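Local coordinates for 11R-lipoxygenase (Gersemia fruticosa, PDB 3VF1), which is a calcium-dependent, non-heme iron lipoxygenase that probably adds molecular oxygen to polyunsaturated fatty acids, at residues A[22-27]-A[102-107]; A[163-168]-A[188-193]; A[304-309]-A[333-338]; A[360-365]-A[599-604]. All blocks are in the same frame, centred on the assembly; numbering follows the deposited sequence.

Contact 1 (A[22-27]-A[102-107])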
loop_
_atom_site.group_PDB
_atom_site.type_symbol
_atom_site.label_atom_id
_atom_site.label_comp_id
_atom_site.label_asym_id
_atom_site.label_seq_id
_atom_site.Cartn_x
_atom_site.Cartn_y
_atom_site.Cartn_z
ATOM N N TYR A 22 1.789 -43.450 -10.480
ATOM C CA TYR A 22 1.708 -42.007 -10.275
ATOM C C TYR A 22 3.015 -41.330 -10.667
ATOM O O TYR A 22 4.073 -41.657 -10.130
ATOM C CB TYR A 22 1.416 -41.692 -8.806
ATOM C CG TYR A 22 0.046 -42.112 -8.326
ATOM C CD1 TYR A 22 -1.076 -41.955 -9.129
ATOM C CD2 TYR A 22 -0.124 -42.665 -7.065
ATOM C CE1 TYR A 22 -2.325 -42.336 -8.687
ATOM C CE2 TYR A 22 -1.369 -43.051 -6.618
ATOM C CZ TYR A 22 -2.466 -42.885 -7.432
ATOM O OH TYR A 22 -3.708 -43.267 -6.985
ATOM N N LYS A 23 2.939 -40.386 -11.599
ATOM C CA LYS A 23 4.103 -39.590 -11.972
ATOM C C LYS A 23 4.037 -38.219 -11.306
ATOM O O LYS A 23 3.418 -37.291 -11.827
ATOM C CB LYS A 23 4.192 -39.435 -13.489
ATOM C CG LYS A 23 5.406 -38.648 -13.952
ATOM C CD LYS A 23 5.537 -38.665 -15.463
ATOM C CE LYS A 23 6.793 -37.942 -15.919
ATOM N NZ LYS A 23 6.995 -38.050 -17.391
ATOM N N ILE A 24 4.684 -38.103 -10.150
ATOM C CA ILE A 24 4.639 -36.880 -9.359
ATOM C C ILE A 24 5.804 -35.958 -9.702
ATOM O O ILE A 24 6.966 -36.325 -9.537
ATOM C CB ILE A 24 4.681 -37.200 -7.855
ATOM C CG1 ILE A 24 3.561 -38.180 -7.495
ATOM C CG2 ILE A 24 4.565 -35.921 -7.035
ATOM C CD1 ILE A 24 3.633 -38.704 -6.078
ATOM N N THR A 25 5.483 -34.758 -10.172
ATOM C CA THR A 25 6.494 -33.763 -10.512
ATOM C C THR A 25 6.399 -32.571 -9.568
ATOM O O THR A 25 5.342 -31.954 -9.437
ATOM C CB THR A 25 6.329 -33.261 -11.956
ATOM O OG1 THR A 25 6.323 -34.374 -12.857
ATOM C CG2 THR A 25 7.463 -32.314 -12.324
ATOM N N VAL A 26 7.510 -32.247 -8.915
ATOM C CA VAL A 26 7.544 -31.148 -7.960
ATOM C C VAL A 26 8.380 -29.992 -8.491
ATOM O O VAL A 26 9.559 -30.157 -8.805
ATOM C CB VAL A 26 8.129 -31.600 -6.610
ATOM C CG1 VAL A 26 8.133 -30.445 -5.617
ATOM C CG2 VAL A 26 7.343 -32.781 -6.061
ATOM N N GLU A 27 7.762 -28.819 -8.590
ATOM C CA GLU A 27 8.476 -27.612 -8.986
ATOM C C GLU A 27 8.804 -26.773 -7.760
ATOM O O GLU A 27 7.906 -26.313 -7.054
ATOM C CB GLU A 27 7.642 -26.790 -9.968
ATOM C CG GLU A 27 7.297 -27.525 -11.253
ATOM C CD GLU A 27 6.696 -26.609 -12.302
ATOM O OE1 GLU A 27 6.566 -25.396 -12.032
ATOM O OE2 GLU A 27 6.355 -27.102 -13.400
ATOM N N ALA A 102 6.590 -24.456 -5.344
ATOM C CA ALA A 102 5.726 -23.662 -6.206
ATOM C C ALA A 102 4.418 -24.404 -6.447
ATOM O O ALA A 102 3.346 -23.932 -6.066
ATOM C CB ALA A 102 6.420 -23.366 -7.526
ATOM N N LYS A 103 4.512 -25.571 -7.078
ATOM C CA LYS A 103 3.342 -26.408 -7.316
ATOM C C LYS A 103 3.738 -27.858 -7.569
ATOM O O LYS A 103 4.898 -28.157 -7.853
ATOM C CB LYS A 103 2.536 -25.877 -8.503
ATOM C CG LYS A 103 3.298 -25.849 -9.815
ATOM C CD LYS A 103 2.501 -25.136 -10.897
ATOM C CE LYS A 103 3.288 -25.022 -12.193
ATOM N NZ LYS A 103 2.545 -24.252 -13.228
ATOM N N VAL A 104 2.761 -28.752 -7.458
ATOM C CA VAL A 104 2.980 -30.171 -7.703
ATOM C C VAL A 104 2.085 -30.642 -8.844
ATOM O O VAL A 104 0.914 -30.274 -8.922
ATOM C CB VAL A 104 2.681 -31.011 -6.447
ATOM C CG1 VAL A 104 2.891 -32.491 -6.734
ATOM C CG2 VAL A 104 3.555 -30.559 -5.287
ATOM N N ILE A 105 2.647 -31.455 -9.731
ATOM C CA ILE A 105 1.908 -31.991 -10.866
ATOM C C ILE A 105 1.929 -33.512 -10.828
ATOM O O ILE A 105 2.990 -34.128 -10.918
ATOM C CB ILE A 105 2.516 -31.527 -12.198
ATOM C CG1 ILE A 105 2.601 -30.000 -12.239
ATOM C CG2 ILE A 105 1.697 -32.059 -13.368
ATOM C CD1 ILE A 105 3.358 -29.463 -13.434
ATOM N N ILE A 106 0.753 -34.116 -10.698
ATOM C CA ILE A 106 0.647 -35.568 -10.621
ATOM C C ILE A 106 -0.083 -36.121 -11.836
ATOM O O ILE A 106 -1.284 -35.911 -11.997
ATOM C CB ILE A 106 -0.098 -36.003 -9.349
ATOM C CG1 ILE A 106 0.575 -35.402 -8.112
ATOM C CG2 ILE A 106 -0.139 -37.522 -9.254
ATOM C CD1 ILE A 106 -0.139 -35.707 -6.814
ATOM N N GLU A 107 0.648 -36.830 -12.690
ATOM C CA GLU A 107 0.054 -37.455 -13.866
ATOM C C GLU A 107 -0.265 -38.921 -13.592
ATOM O O GLU A 107 0.560 -39.657 -13.050
ATOM C CB GLU A 107 0.985 -37.337 -15.073
ATOM C CG GLU A 107 0.439 -37.998 -16.330
ATOM C CD GLU A 107 1.251 -37.671 -17.567
ATOM O OE1 GLU A 107 2.298 -36.999 -17.434
ATOM O OE2 GLU A 107 0.842 -38.080 -18.674
#
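Thr-25 and Ile-105 face each other as a hydrogen-bonded antiparallel pair, with Thr-25 N to Ile-105 O at 2.7 Å and Ile-105 N to Thr-25 O at 2.8 Å; Lys-23 and Glu-107 form another. At Glu-27 the register slips. Ala-102 N binds Glu-27 O at 2.8 Å, Lys-103 N reaches the same oxygen only weakly, and Glu-27 N bonds to Lys-103 O. Ala-102 and Lys-103 thus both face Glu-27, a classic beta bulge. The apolar contacts lie on the face of Ile-24, Val-26, Val-104 and Ile-106. Here Ile-24 CG2 crosses to Val-104 CG1 at 3.8 Å, and its CG1 lies alongside Ile-106 CG1 at 4.1 Å. Strands 40-46 and 83-90 pack against this face and complete the sandwich of the PLAT domain. On the other face the polar chains of Glu-27 and Lys-103 run side by side. Lys-103 CG sits between its backbone N and carbonyl carbon (chi1 61°), and the extended chain brings CE to 3.3 Å from Glu-27 OE1. Lys-103 NZ stays 4.3 Å from Glu-27 OE1, beyond a salt bridge. An alanine in place of Glu-27 would probably leave the Lys-103 chain without its carboxylate neighbour and uncover Ile-105 CD1, which OE2 now touches. The chemistry is two-sided: aliphatic branches seal the sandwich interior, the outer face has loosely matched charges, and main-chain bonds set the register.

Contact 2 (A[163-168]-A[188-193])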
loop_
_atom_site.group_PDB
_atom_site.type_symbol
_atom_site.label_atom_id
_atom_site.label_comp_id
_atom_site.label_asym_id
_atom_site.label_seq_id
_atom_site.Cartn_x
_atom_site.Cartn_y
_atom_site.Cartn_z
ATOM N N LYS A 163 -5.389 -20.391 14.756
ATOM C CA LYS A 163 -4.485 -20.514 15.895
ATOM C C LYS A 163 -3.168 -19.785 15.645
ATOM O O LYS A 163 -2.472 -19.403 16.587
ATOM C CB LYS A 163 -4.217 -21.989 16.199
ATOM C CG LYS A 163 -5.468 -22.784 16.536
ATOM C CD LYS A 163 -5.139 -24.232 16.858
ATOM C CE LYS A 163 -6.388 -25.010 17.241
ATOM N NZ LYS A 163 -6.086 -26.432 17.563
ATOM N N LEU A 164 -2.833 -19.594 14.372
ATOM C CA LEU A 164 -1.586 -18.939 13.998
ATOM C C LEU A 164 -1.774 -17.444 13.761
ATOM O O LEU A 164 -0.853 -16.654 13.979
ATOM C CB LEU A 164 -1.012 -19.585 12.734
ATOM C CG LEU A 164 -0.649 -21.066 12.849
ATOM C CD1 LEU A 164 -0.174 -21.605 11.507
ATOM C CD2 LEU A 164 0.411 -21.281 13.920
ATOM N N TYR A 165 -2.969 -17.061 13.320
ATOM C CA TYR A 165 -3.243 -15.674 12.962
ATOM C C TYR A 165 -4.327 -15.069 13.848
ATOM O O TYR A 165 -5.507 -15.086 13.504
ATOM C CB TYR A 165 -3.648 -15.587 11.489
ATOM C CG TYR A 165 -2.588 -16.110 10.543
ATOM C CD1 TYR A 165 -1.538 -15.302 10.131
ATOM C CD2 TYR A 165 -2.637 -17.413 10.067
ATOM C CE1 TYR A 165 -0.564 -15.776 9.268
ATOM C CE2 TYR A 165 -1.670 -17.896 9.203
ATOM C CZ TYR A 165 -0.637 -17.074 8.808
ATOM O OH TYR A 165 0.330 -17.549 7.951
ATOM N N LYS A 166 -3.912 -14.532 14.991
ATOM C CA LYS A 166 -4.832 -13.916 15.940
ATOM C C LYS A 166 -4.833 -12.402 15.768
ATOM O O LYS A 166 -3.933 -11.843 15.141
ATOM C CB LYS A 166 -4.414 -14.257 17.371
ATOM C CG LYS A 166 -4.151 -15.737 17.616
ATOM C CD LYS A 166 -5.332 -16.426 18.283
ATOM C CE LYS A 166 -6.617 -16.232 17.497
ATOM N NZ LYS A 166 -7.690 -17.164 17.952
ATOM N N TRP A 167 -5.843 -11.742 16.326
ATOM C CA TRP A 167 -5.884 -10.284 16.342
ATOM C C TRP A 167 -4.995 -9.747 17.460
ATOM O O TRP A 167 -5.189 -10.069 18.630
ATOM C CB TRP A 167 -7.317 -9.783 16.532
ATOM C CG TRP A 167 -8.222 -10.088 15.379
ATOM C CD1 TRP A 167 -9.232 -11.004 15.351
ATOM C CD2 TRP A 167 -8.197 -9.477 14.084
ATOM N NE1 TRP A 167 -9.840 -11.001 14.119
ATOM C CE2 TRP A 167 -9.223 -10.071 13.323
ATOM C CE3 TRP A 167 -7.408 -8.485 13.496
ATOM C CZ2 TRP A 167 -9.480 -9.705 12.004
ATOM C CZ3 TRP A 167 -7.666 -8.123 12.184
ATOM C CH2 TRP A 167 -8.693 -8.733 11.453
ATOM N N GLY A 168 -4.017 -8.926 17.089
ATOM C CA GLY A 168 -3.070 -8.378 18.042
ATOM C C GLY A 168 -3.710 -7.540 19.134
ATOM O O GLY A 168 -4.772 -6.946 18.940
ATOM N N SER A 188 8.607 -13.620 14.228
ATOM C CA SER A 188 7.627 -14.366 15.014
ATOM C C SER A 188 6.365 -14.675 14.212
ATOM O O SER A 188 5.419 -15.264 14.735
ATOM C CB SER A 188 7.266 -13.601 16.291
ATOM O OG SER A 188 6.756 -12.314 15.995
ATOM N N LEU A 189 6.351 -14.276 12.944
ATOM C CA LEU A 189 5.239 -14.593 12.055
ATOM C C LEU A 189 5.440 -15.961 11.419
ATOM O O LEU A 189 6.571 -16.435 11.304
ATOM C CB LEU A 189 5.119 -13.542 10.948
ATOM C CG LEU A 189 4.536 -12.179 11.319
ATOM C CD1 LEU A 189 4.729 -11.203 10.168
ATOM C CD2 LEU A 189 3.064 -12.299 11.673
ATOM N N PRO A 190 4.340 -16.607 11.002
ATOM C CA PRO A 190 4.443 -17.844 10.223
ATOM C C PRO A 190 5.314 -17.639 8.989
ATOM O O PRO A 190 5.224 -16.593 8.345
ATOM C CB PRO A 190 2.994 -18.123 9.821
ATOM C CG PRO A 190 2.184 -17.486 10.895
ATOM C CD PRO A 190 2.941 -16.257 11.303
ATOM N N LYS A 191 6.144 -18.624 8.666
ATOM C CA LYS A 191 7.106 -18.486 7.577
ATOM C C LYS A 191 6.427 -18.091 6.265
ATOM O O LYS A 191 7.018 -17.401 5.436
ATOM C CB LYS A 191 7.880 -19.792 7.386
ATOM C CG LYS A 191 9.308 -19.602 6.901
ATOM C CD LYS A 191 10.029 -20.934 6.763
ATOM C CE LYS A 191 11.543 -20.766 6.808
ATOM N NZ LYS A 191 12.065 -19.897 5.716
ATOM N N ASP A 192 5.185 -18.527 6.083
ATOM C CA ASP A 192 4.466 -18.294 4.832
ATOM C C ASP A 192 4.175 -16.818 4.561
ATOM O O ASP A 192 3.941 -16.433 3.414
ATOM C CB ASP A 192 3.156 -19.086 4.816
ATOM C CG ASP A 192 3.368 -20.561 4.532
ATOM O OD1 ASP A 192 4.270 -20.894 3.734
ATOM O OD2 ASP A 192 2.631 -21.389 5.110
ATOM N N VAL A 193 4.186 -15.995 5.606
ATOM C CA VAL A 193 3.890 -14.574 5.448
ATOM C C VAL A 193 5.050 -13.686 5.899
ATOM O O VAL A 193 4.861 -12.505 6.191
ATOM C CB VAL A 193 2.620 -14.169 6.224
ATOM C CG1 VAL A 193 1.424 -14.965 5.729
ATOM C CG2 VAL A 193 2.818 -14.360 7.722
HETATM O O HOH W 1 0.624 -20.411 7.645
#
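Tyr-165 and Pro-190 meet with the phenol end slanting across the proline ring. The approach is oblique, neither a face nor an edge contact: Pro-190 CG lies 3.5 Å from Tyr-165 CZ, and Pro-190 CB is 3.3 Å from Tyr-165 OH. Val-193 points to meet the tyrosine head-on, its CG2 at the ring edge, in plane, 4.0 Å from Tyr-165 CE1, while Val-193 CG1 lies 3.6 Å from Tyr-165 OH. The proline and the valine thus grip the same end of the tyrosine. Tyr-165 reaches them because its CG stands anti to the carbonyl carbon (chi1 -59°), which carries the ring out to the 188-193 loop. That loop is held in a tight turn by Val-193 N bonding to Pro-190 O at 3.0 Å. Leu-164 adds a lighter touch, CB to Pro-190 CG at 4.2 Å. No direct hydrogen bond joins the segments, but a water lies 2.9 Å from Tyr-165 OH and donates a weak bond to Asp-192 OD2. A leucine in place of Tyr-165 lacks the phenol oxygen, and would probably leave the water without that partner and open a gap beside Pro-190 and Val-193. The Tyr-165 ring also stacks with Trp-408 of helix 369-410 and touches Met-429 of helix 428-438, while Asp-192 OD1 accepts a bond from Trp-126 N. The contact therefore lies where the end of helix 148-164 and its following loop pass between the catalytic-domain helices and the PLAT domain.

Contact 3 (A[304-309]-A[333-338])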
loop_
_atom_site.group_PDB
_atom_site.type_symbol
_atom_site.label_atom_id
_atom_site.label_comp_id
_atom_site.label_asym_id
_atom_site.label_seq_id
_atom_site.Cartn_x
_atom_site.Cartn_y
_atom_site.Cartn_z
ATOM N N GLY A 304 -16.743 27.778 -9.744
ATOM C CA GLY A 304 -15.993 26.590 -9.378
ATOM C C GLY A 304 -14.537 26.640 -9.799
ATOM O O GLY A 304 -13.982 25.633 -10.239
ATOM N N LEU A 305 -13.918 27.809 -9.661
ATOM C CA LEU A 305 -12.516 27.986 -10.024
ATOM C C LEU A 305 -11.637 28.077 -8.779
ATOM O O LEU A 305 -10.423 28.225 -8.882
ATOM C CB LEU A 305 -12.343 29.252 -10.864
ATOM C CG LEU A 305 -13.206 29.353 -12.120
ATOM C CD1 LEU A 305 -12.987 30.693 -12.806
ATOM C CD2 LEU A 305 -12.910 28.208 -13.074
ATOM N N ILE A 306 -12.254 27.986 -7.607
ATOM C CA ILE A 306 -11.529 28.147 -6.350
ATOM C C ILE A 306 -11.482 26.837 -5.575
ATOM O O ILE A 306 -12.517 26.243 -5.282
ATOM C CB ILE A 306 -12.183 29.222 -5.466
ATOM C CG1 ILE A 306 -12.144 30.584 -6.163
ATOM C CG2 ILE A 306 -11.487 29.297 -4.114
ATOM C CD1 ILE A 306 -10.759 31.191 -6.256
ATOM N N PHE A 307 -10.273 26.399 -5.240
ATOM C CA PHE A 307 -10.077 25.170 -4.484
ATOM C C PHE A 307 -9.295 25.464 -3.211
ATOM O O PHE A 307 -8.625 26.489 -3.115
ATOM C CB PHE A 307 -9.348 24.137 -5.341
ATOM C CG PHE A 307 -10.095 23.760 -6.588
ATOM C CD1 PHE A 307 -10.157 24.631 -7.662
ATOM C CD2 PHE A 307 -10.741 22.538 -6.685
ATOM C CE1 PHE A 307 -10.849 24.291 -8.809
ATOM C CE2 PHE A 307 -11.431 22.193 -7.830
ATOM C CZ PHE A 307 -11.485 23.072 -8.892
ATOM N N ILE A 308 -9.381 24.562 -2.239
ATOM C CA ILE A 308 -8.804 24.806 -0.924
ATOM C C ILE A 308 -8.187 23.551 -0.314
ATOM O O ILE A 308 -8.670 22.443 -0.529
ATOM C CB ILE A 308 -9.876 25.347 0.042
ATOM C CG1 ILE A 308 -9.255 25.713 1.393
ATOM C CG2 ILE A 308 -10.985 24.323 0.227
ATOM C CD1 ILE A 308 -10.211 26.434 2.326
ATOM N N THR A 309 -7.114 23.740 0.449
ATOM C CA THR A 309 -6.504 22.662 1.218
ATOM C C THR A 309 -6.489 23.040 2.696
ATOM O O THR A 309 -5.661 23.842 3.129
ATOM C CB THR A 309 -5.057 22.377 0.763
ATOM O OG1 THR A 309 -4.264 23.562 0.897
ATOM C CG2 THR A 309 -5.025 21.911 -0.685
ATOM N N LEU A 333 -4.202 26.866 5.954
ATOM C CA LEU A 333 -5.192 26.755 4.895
ATOM C C LEU A 333 -4.598 27.366 3.636
ATOM O O LEU A 333 -4.018 28.449 3.677
ATOM C CB LEU A 333 -6.484 27.487 5.258
ATOM C CG LEU A 333 -7.230 27.012 6.504
ATOM C CD1 LEU A 333 -6.736 27.749 7.736
ATOM C CD2 LEU A 333 -8.728 27.190 6.326
ATOM N N GLY A 334 -4.738 26.665 2.518
ATOM C CA GLY A 334 -4.248 27.162 1.250
ATOM C C GLY A 334 -5.391 27.335 0.274
ATOM O O GLY A 334 -6.285 26.497 0.204
ATOM N N LEU A 335 -5.368 28.429 -0.477
ATOM C CA LEU A 335 -6.395 28.683 -1.476
ATOM C C LEU A 335 -5.759 28.674 -2.856
ATOM O O LEU A 335 -4.693 29.250 -3.059
ATOM C CB LEU A 335 -7.080 30.024 -1.213
ATOM C CG LEU A 335 -8.461 30.191 -1.847
ATOM C CD1 LEU A 335 -9.466 29.247 -1.199
ATOM C CD2 LEU A 335 -8.930 31.632 -1.738
ATOM N N PHE A 336 -6.415 28.010 -3.802
ATOM C CA PHE A 336 -5.875 27.863 -5.145
ATOM C C PHE A 336 -6.868 28.348 -6.193
ATOM O O PHE A 336 -8.072 28.391 -5.952
ATOM C CB PHE A 336 -5.507 26.403 -5.413
ATOM C CG PHE A 336 -4.472 25.856 -4.471
ATOM C CD1 PHE A 336 -4.800 25.551 -3.161
ATOM C CD2 PHE A 336 -3.173 25.637 -4.897
ATOM C CE1 PHE A 336 -3.851 25.045 -2.292
ATOM C CE2 PHE A 336 -2.221 25.130 -4.031
ATOM C CZ PHE A 336 -2.563 24.834 -2.726
ATOM N N TYR A 337 -6.344 28.714 -7.357
ATOM C CA TYR A 337 -7.158 29.210 -8.456
ATOM C C TYR A 337 -6.940 28.347 -9.689
ATOM O O TYR A 337 -5.808 27.999 -10.015
ATOM C CB TYR A 337 -6.782 30.658 -8.767
ATOM C CG TYR A 337 -7.636 31.315 -9.828
ATOM C CD1 TYR A 337 -8.959 31.642 -9.575
ATOM C CD2 TYR A 337 -7.112 31.629 -11.073
ATOM C CE1 TYR A 337 -9.741 32.251 -10.533
ATOM C CE2 TYR A 337 -7.889 32.241 -12.042
ATOM C CZ TYR A 337 -9.201 32.549 -11.764
ATOM O OH TYR A 337 -9.984 33.159 -12.716
ATOM N N LEU A 338 -8.026 27.999 -10.369
ATOM C CA LEU A 338 -7.939 27.226 -11.602
ATOM C C LEU A 338 -7.773 28.166 -12.790
ATOM O O LEU A 338 -8.730 28.791 -13.237
ATOM C CB LEU A 338 -9.189 26.365 -11.786
ATOM C CG LEU A 338 -9.263 25.562 -13.086
ATOM C CD1 LEU A 338 -8.138 24.541 -13.164
ATOM C CD2 LEU A 338 -10.615 24.883 -13.212
#
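Phe-307 and Phe-336 form a hydrogen-bonded antiparallel pair, Phe-336 N to Phe-307 O at 2.8 Å and Phe-307 N to Phe-336 O at 3.1 Å, between strands whose axes approach to 4.6 Å at 154°. Thr-309 and Gly-334 repeat this pattern, and Leu-338 N bonds to Leu-305 O just before strand 306-309 begins. On one face Leu-335 CD1 presses on Ile-306 CG2 at 3.5 Å, while Ile-306 CD1 meets the edge of the Tyr-337 ring in its plane, at CD1, 3.8 Å away. Tyr-337 CG is anti to the backbone N (chi1 -176°), which lays the ring alongside Leu-305; its hydroxyl bonds to Asp-292 OD2. On the other face Thr-309 crosses Phe-336 at about a right angle, Thr-309 OG1 lying in the ring plane at the edge, 3.5 Å from Phe-336 CE1. Gly-334 leaves room for Thr-309, since a beta carbon would collide with its OG1. Phe-307 CE1 touches Leu-338 CB at 4.0 Å. Phe-336 also stacks edge-to-face with Phe-261, and helix 297-302 covers Ile-306. The two strands are neighbours in the middle of a small antiparallel sheet, and the chemistry is almost wholly apolar on both faces, with the buried peptide groups paired by main-chain bonds.

Contact 4 (A[360-365]-A[599-604])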
loop_
_atom_site.group_PDB
_atom_site.type_symbol
_atom_site.label_atom_id
_atom_site.label_comp_id
_atom_site.label_asym_id
_atom_site.label_seq_id
_atom_site.Cartn_x
_atom_site.Cartn_y
_atom_site.Cartn_z
ATOM N N SER A 360 -1.688 36.310 9.846
ATOM C CA SER A 360 -2.272 37.047 8.737
ATOM C C SER A 360 -2.433 36.163 7.510
ATOM O O SER A 360 -1.993 35.013 7.497
ATOM C CB SER A 360 -1.366 38.217 8.376
ATOM O OG SER A 360 -0.109 37.735 7.929
ATOM N N ILE A 361 -3.057 36.715 6.475
ATOM C CA ILE A 361 -3.180 36.025 5.199
ATOM C C ILE A 361 -2.036 36.428 4.274
ATOM O O ILE A 361 -1.841 37.609 3.990
ATOM C CB ILE A 361 -4.527 36.334 4.525
ATOM C CG1 ILE A 361 -5.671 35.822 5.402
ATOM C CG2 ILE A 361 -4.584 35.701 3.142
ATOM C CD1 ILE A 361 -7.051 36.097 4.854
ATOM N N TRP A 362 -1.282 35.433 3.814
ATOM C CA TRP A 362 -0.146 35.664 2.932
ATOM C C TRP A 362 -0.584 35.541 1.481
ATOM O O TRP A 362 -1.450 34.737 1.151
ATOM C CB TRP A 362 0.970 34.663 3.230
ATOM C CG TRP A 362 1.371 34.640 4.669
ATOM C CD1 TRP A 362 0.767 33.947 5.677
ATOM C CD2 TRP A 362 2.466 35.342 5.267
ATOM N NE1 TRP A 362 1.418 34.173 6.866
ATOM C CE2 TRP A 362 2.466 35.026 6.640
ATOM C CE3 TRP A 362 3.449 36.206 4.775
ATOM C CZ2 TRP A 362 3.407 35.544 7.527
ATOM C CZ3 TRP A 362 4.381 36.719 5.657
ATOM C CH2 TRP A 362 4.355 36.386 7.017
ATOM N N THR A 363 0.025 36.343 0.618
ATOM C CA THR A 363 -0.394 36.433 -0.773
ATOM C C THR A 363 0.744 36.985 -1.629
ATOM O O THR A 363 1.388 37.961 -1.251
ATOM C CB THR A 363 -1.632 37.346 -0.891
ATOM O OG1 THR A 363 -2.818 36.582 -0.644
ATOM C CG2 THR A 363 -1.729 37.963 -2.247
ATOM N N PRO A 364 0.996 36.363 -2.792
ATOM C CA PRO A 364 2.121 36.781 -3.640
ATOM C C PRO A 364 1.926 38.178 -4.225
ATOM O O PRO A 364 2.886 38.809 -4.658
ATOM C CB PRO A 364 2.133 35.727 -4.750
ATOM C CG PRO A 364 0.730 35.237 -4.820
ATOM C CD PRO A 364 0.214 35.280 -3.413
ATOM N N LEU A 365 0.681 38.636 -4.242
ATOM C CA LEU A 365 0.340 39.988 -4.673
ATOM C C LEU A 365 0.714 41.065 -3.649
ATOM O O LEU A 365 1.185 42.140 -4.023
ATOM C CB LEU A 365 -1.161 40.061 -4.953
ATOM C CG LEU A 365 -1.668 41.276 -5.726
ATOM C CD1 LEU A 365 -1.161 41.246 -7.158
ATOM C CD2 LEU A 365 -3.189 41.318 -5.691
ATOM N N PRO A 599 9.833 28.380 14.803
ATOM C CA PRO A 599 8.414 28.710 14.660
ATOM C C PRO A 599 8.185 29.576 13.429
ATOM O O PRO A 599 9.129 30.192 12.937
ATOM C CB PRO A 599 8.099 29.489 15.942
ATOM C CG PRO A 599 9.417 30.004 16.419
ATOM C CD PRO A 599 10.433 28.987 16.005
ATOM N N PRO A 600 6.943 29.622 12.931
ATOM C CA PRO A 600 6.638 30.426 11.743
ATOM C C PRO A 600 6.810 31.912 12.022
ATOM O O PRO A 600 6.918 32.303 13.182
ATOM C CB PRO A 600 5.169 30.098 11.467
ATOM C CG PRO A 600 4.618 29.695 12.791
ATOM C CD PRO A 600 5.740 29.001 13.508
ATOM N N PRO A 601 6.840 32.736 10.967
ATOM C CA PRO A 601 6.963 34.185 11.145
ATOM C C PRO A 601 5.696 34.787 11.738
ATOM O O PRO A 601 4.604 34.269 11.506
ATOM C CB PRO A 601 7.179 34.693 9.717
ATOM C CG PRO A 601 6.525 33.676 8.854
ATOM C CD PRO A 601 6.732 32.360 9.546
ATOM N N THR A 602 5.845 35.863 12.502
ATOM C CA THR A 602 4.700 36.545 13.091
ATOM C C THR A 602 4.472 37.906 12.437
ATOM O O THR A 602 3.438 38.538 12.650
ATOM C CB THR A 602 4.887 36.746 14.606
ATOM O OG1 THR A 602 6.140 37.396 14.854
ATOM C CG2 THR A 602 4.859 35.408 15.333
ATOM N N GLU A 603 5.440 38.348 11.638
ATOM C CA GLU A 603 5.359 39.644 10.980
ATOM C C GLU A 603 5.740 39.543 9.508
ATOM O O GLU A 603 6.367 38.574 9.081
ATOM C CB GLU A 603 6.284 40.647 11.672
ATOM C CG GLU A 603 5.868 41.013 13.087
ATOM C CD GLU A 603 6.818 42.006 13.731
ATOM O OE1 GLU A 603 8.047 41.803 13.636
ATOM O OE2 GLU A 603 6.336 42.993 14.326
ATOM N N LYS A 604 5.361 40.558 8.738
ATOM C CA LYS A 604 5.725 40.629 7.329
ATOM C C LYS A 604 7.144 41.171 7.176
ATOM O O LYS A 604 7.676 41.807 8.084
ATOM C CB LYS A 604 4.756 41.541 6.573
ATOM C CG LYS A 604 3.286 41.186 6.730
ATOM C CD LYS A 604 2.964 39.831 6.135
ATOM C CE LYS A 604 1.461 39.663 5.937
ATOM N NZ LYS A 604 0.916 40.452 4.800
#
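Pro-601 is the first residue of 599-604 to touch Trp-362: its CG lies 3.9 Å from Trp-362 CZ2, approaching the indole obliquely. Glu-603 contributes only its backbone, its carbonyl O standing near the plane of the ring, at the edge, 3.6 Å from Trp-362 CH2. Lys-604 makes the broadest contact. The bend at chi2 (-64°) turns CD and CE over the indole, and the bend at chi4 (74°) swings the ammonium aside; the lysine chain runs antiparallel to the tryptophan side chain as it passes it. Lys-604 CD rests 3.5 Å from Trp-362 CZ3, and CE stands over the face of the six-membered ring in a CH-pi contact, 4.3 Å from its centroid. Lys-604 CE also lies 3.2 Å from Ser-360 OG, which hangs over one face of the same indole. The ammonium is farther off, at most weakly drawn to the ring; its strong partner is Asp-367 OD1, in a salt bridge. Trp-362 packs in turn on Asp-371 and Ala-375 of helix 369-410. The loop 599-604 is thus laid against the edge strand 361-362 at the surface of the lipoxygenase domain. No hydrogen bond joins the segments, so the hold is hydrocarbon on aromatic, with the lysine charge settled beside it on a carboxylate.

The four contacts follow one another along the chain and span the molecule from the PLAT sandwich to the far side of the catalytic domain. Contact 1 and contact 2 have centres 28 Å apart, and their nearest atoms are about 10 Å apart; both lie near predicted calcium residues, Val-26 about 10 Å from Asp-58 and Asp-192 about 9 Å from Asp-98, side chain to side chain. Contacts 3 and 4 share the five-stranded sheet, their centres 18 Å apart; the side chain of Leu-338 lies about 10 Å from the bound fructose. Helix 369-410, which supplies the iron ligands His-392 and His-397, meets contact 4 near one end and contact 2 at Trp-408, though their centres are 52 Å apart.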